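Local coordinates for protein purine nucleoside phosphorylase (Grouper iridovirus, PDB 3KHS) that probably catalyses the phosphate-dependent cleavage of purine nucleosides to free base and ribose 1-phosphate in purine salvage, at residues L110-G115 against A234-S239. Numbering follows the deposited sequence.
Sequences LTNAAG and AVSLIS. With PO4 (phosphate ion), chain G.
L110 to A114 pair in parallel register with A234 to I238, and the short strand axes cross at -34°. V235 N donates to L110 O (2.9 Å), and N112 answers by giving its N-H to V235 O and taking L237 N on its own O (2.7 Å, 173° at the hydrogen). A114 N then bonds L237 O at 2.9 Å. At the end of the ladder A114 O receives a weak bond from S239 N and, from well above the carbonyl plane, the hydroxyl of S239.

The two strands, 107-116 and 231-241, are neighbours in the curled mixed sheet of the phosphorylase fold. On the edge turned away from 234-239, where T111 pairs with V27 and G115 with V214, A113 N is directed at O1 of the phosphate ion (2.9 Å), which S30, R81, H83 and S217 also bind.

On the face shared by L110, N112, A114, A234 and S236, the N112 carboxamide reaches across to S236. Its CG stands between backbone N and carbonyl carbon (chi1 65°), which leans the carboxamide over the gap between the strands, where OD1 accepts from S236 OG at 2.7 Å; ND2 bonds T218. These buried polar groups meet beside A114, and Y189 packs against all three side chains. On the opposite face, A113 CB lies 4.3 Å from L237 CD1, while T111, V235 and L237 pack against M268 of helix 257-279.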
ATOM      1  N   LEU B 110      -8.719 -22.629  -6.374  1.00 29.53           N
ATOM      2  CA  LEU B 110      -9.139 -21.276  -6.746  1.00 31.28           C
ATOM      3  C   LEU B 110      -8.948 -21.014  -8.239  1.00 29.52           C
ATOM      4  O   LEU B 110      -7.998 -21.490  -8.845  1.00 34.75           O
ATOM      5  CB  LEU B 110      -8.299 -20.221  -6.014  1.00 31.39           C
ATOM      6  CG  LEU B 110      -7.893 -20.098  -4.529  1.00 36.41           C
ATOM      7  CD1 LEU B 110      -8.964 -19.434  -3.734  1.00 29.30           C
ATOM      8  CD2 LEU B 110      -7.517 -21.445  -3.968  1.00 31.61           C
ATOM      9  N   THR B 111      -9.848 -20.245  -8.820  1.00 31.11           N
ATOM     10  CA  THR B 111      -9.751 -19.869 -10.218  1.00 32.18           C
ATOM     11  C   THR B 111      -9.976 -18.358 -10.293  1.00 34.76           C
ATOM     12  O   THR B 111     -10.579 -17.767  -9.380  1.00 36.53           O
ATOM     13  CB  THR B 111     -10.828 -20.552 -11.069  1.00 32.08           C
ATOM     14  OG1 THR B 111     -12.125 -20.122 -10.635  1.00 29.14           O
ATOM     15  CG2 THR B 111     -10.700 -22.063 -10.981  1.00 32.79           C
ATOM     16  N   ASN B 112      -9.471 -17.734 -11.358  1.00 32.01           N
ATOM     17  CA  ASN B 112      -9.673 -16.303 -11.561  1.00 31.03           C
ATOM     18  C   ASN B 112      -9.387 -15.982 -13.011  1.00 34.28           C
ATOM     19  O   ASN B 112      -8.862 -16.815 -13.752  1.00 36.88           O
ATOM     20  CB  ASN B 112      -8.764 -15.472 -10.660  1.00 29.60           C
ATOM     21  CG  ASN B 112      -7.281 -15.647 -10.971  1.00 28.56           C
ATOM     22  OD1 ASN B 112      -6.863 -15.566 -12.124  1.00 37.02           O
ATOM     23  ND2 ASN B 112      -6.476 -15.847  -9.937  1.00 26.79           N
ATOM     24  N   ALA B 113      -9.769 -14.782 -13.415  1.00 32.93           N
ATOM     25  CA  ALA B 113      -9.529 -14.293 -14.761  1.00 32.06           C
ATOM     26  C   ALA B 113      -8.423 -13.266 -14.528  1.00 35.51           C
ATOM     27  O   ALA B 113      -8.516 -12.461 -13.595  1.00 31.63           O
ATOM     28  CB  ALA B 113     -10.783 -13.618 -15.313  1.00 28.03           C
ATOM     29  N   ALA B 114      -7.364 -13.318 -15.330  1.00 31.67           N
ATOM     30  CA  ALA B 114      -6.264 -12.384 -15.160  1.00 32.95           C
ATOM     31  C   ALA B 114      -5.685 -11.891 -16.487  1.00 30.73           C
ATOM     32  O   ALA B 114      -5.985 -12.437 -17.536  1.00 34.91           O
ATOM     33  CB  ALA B 114      -5.195 -13.021 -14.339  1.00 22.50           C
ATOM     34  N   GLY B 115      -4.885 -10.832 -16.409  1.00 29.19           N
ATOM     35  CA  GLY B 115      -4.242 -10.278 -17.582  1.00 28.10           C
ATOM     36  C   GLY B 115      -2.849 -10.860 -17.688  1.00 30.38           C
ATOM     37  O   GLY B 115      -2.095 -10.848 -16.707  1.00 31.70           O
ATOM     38  N   ALA B 234      -4.278 -22.827  -7.510  1.00 32.75           N
ATOM     39  CA  ALA B 234      -4.953 -21.711  -8.159  1.00 33.95           C
ATOM     40  C   ALA B 234      -4.630 -21.733  -9.643  1.00 31.66           C
ATOM     41  O   ALA B 234      -3.478 -21.925 -10.024  1.00 32.43           O
ATOM     42  CB  ALA B 234      -4.504 -20.410  -7.537  1.00 32.12           C
ATOM     43  N   VAL B 235      -5.652 -21.558 -10.471  1.00 35.31           N
ATOM     44  CA  VAL B 235      -5.487 -21.539 -11.920  1.00 35.65           C
ATOM     45  C   VAL B 235      -6.093 -20.242 -12.497  1.00 37.65           C
ATOM     46  O   VAL B 235      -7.280 -19.977 -12.311  1.00 35.59           O
ATOM     47  CB  VAL B 235      -6.212 -22.758 -12.581  1.00 36.91           C
ATOM     48  CG1 VAL B 235      -6.140 -22.655 -14.117  1.00 30.07           C
ATOM     49  CG2 VAL B 235      -5.571 -24.077 -12.126  1.00 32.82           C
ATOM     50  N   SER B 236      -5.287 -19.450 -13.197  1.00 37.95           N
ATOM     51  CA  SER B 236      -5.778 -18.219 -13.812  1.00 33.98           C
ATOM     52  C   SER B 236      -6.131 -18.451 -15.284  1.00 32.53           C
ATOM     53  O   SER B 236      -5.401 -19.101 -16.021  1.00 29.06           O
ATOM     54  CB  SER B 236      -4.713 -17.100 -13.773  1.00 29.14           C
ATOM     55  OG  SER B 236      -4.437 -16.606 -12.480  1.00 38.33           O
ATOM     56  N   LEU B 237      -7.265 -17.911 -15.694  1.00 30.31           N
ATOM     57  CA  LEU B 237      -7.675 -17.976 -17.078  1.00 35.59           C
ATOM     58  C   LEU B 237      -7.096 -16.654 -17.624  1.00 34.61           C
ATOM     59  O   LEU B 237      -7.430 -15.580 -17.134  1.00 28.41           O
ATOM     60  CB  LEU B 237      -9.204 -18.010 -17.130  1.00 28.81           C
ATOM     61  CG  LEU B 237      -9.986 -17.865 -18.423  1.00 34.21           C
ATOM     62  CD1 LEU B 237     -10.450 -16.429 -18.522  1.00 38.32           C
ATOM     63  CD2 LEU B 237      -9.177 -18.287 -19.621  1.00 32.98           C
ATOM     64  N   ILE B 238      -6.182 -16.728 -18.586  1.00 40.02           N
ATOM     65  CA  ILE B 238      -5.605 -15.500 -19.136  1.00 38.15           C
ATOM     66  C   ILE B 238      -6.634 -14.955 -20.097  1.00 36.28           C
ATOM     67  O   ILE B 238      -6.666 -15.330 -21.251  1.00 37.28           O
ATOM     68  CB  ILE B 238      -4.274 -15.758 -19.877  1.00 34.63           C
ATOM     69  CG1 ILE B 238      -3.254 -16.350 -18.910  1.00 26.78           C
ATOM     70  CG2 ILE B 238      -3.733 -14.467 -20.457  1.00 33.91           C
ATOM     71  CD1 ILE B 238      -2.910 -15.478 -17.746  1.00 25.22           C
ATOM     72  N   SER B 239      -7.499 -14.079 -19.597  1.00 39.25           N
ATOM     73  CA  SER B 239      -8.556 -13.515 -20.424  1.00 36.30           C
ATOM     74  C   SER B 239      -8.082 -12.505 -21.482  1.00 37.58           C
ATOM     75  O   SER B 239      -8.737 -12.326 -22.501  1.00 36.03           O
ATOM     76  CB  SER B 239      -9.628 -12.891 -19.529  1.00 38.20           C
ATOM     77  OG  SER B 239      -9.058 -12.036 -18.560  1.00 43.53           O
TER
HETATM   78  P   PO4 G 291     -11.407 -12.604 -10.418  1.00 37.50           P
HETATM   79  O1  PO4 G 291     -11.540 -13.814 -11.272  1.00 37.10           O
HETATM   80  O2  PO4 G 291     -12.210 -12.780  -9.166  1.00 35.50           O
HETATM   81  O3  PO4 G 291      -9.978 -12.399 -10.043  1.00 36.46           O
HETATM   82  O4  PO4 G 291     -11.900 -11.419 -11.171  1.00 39.15           O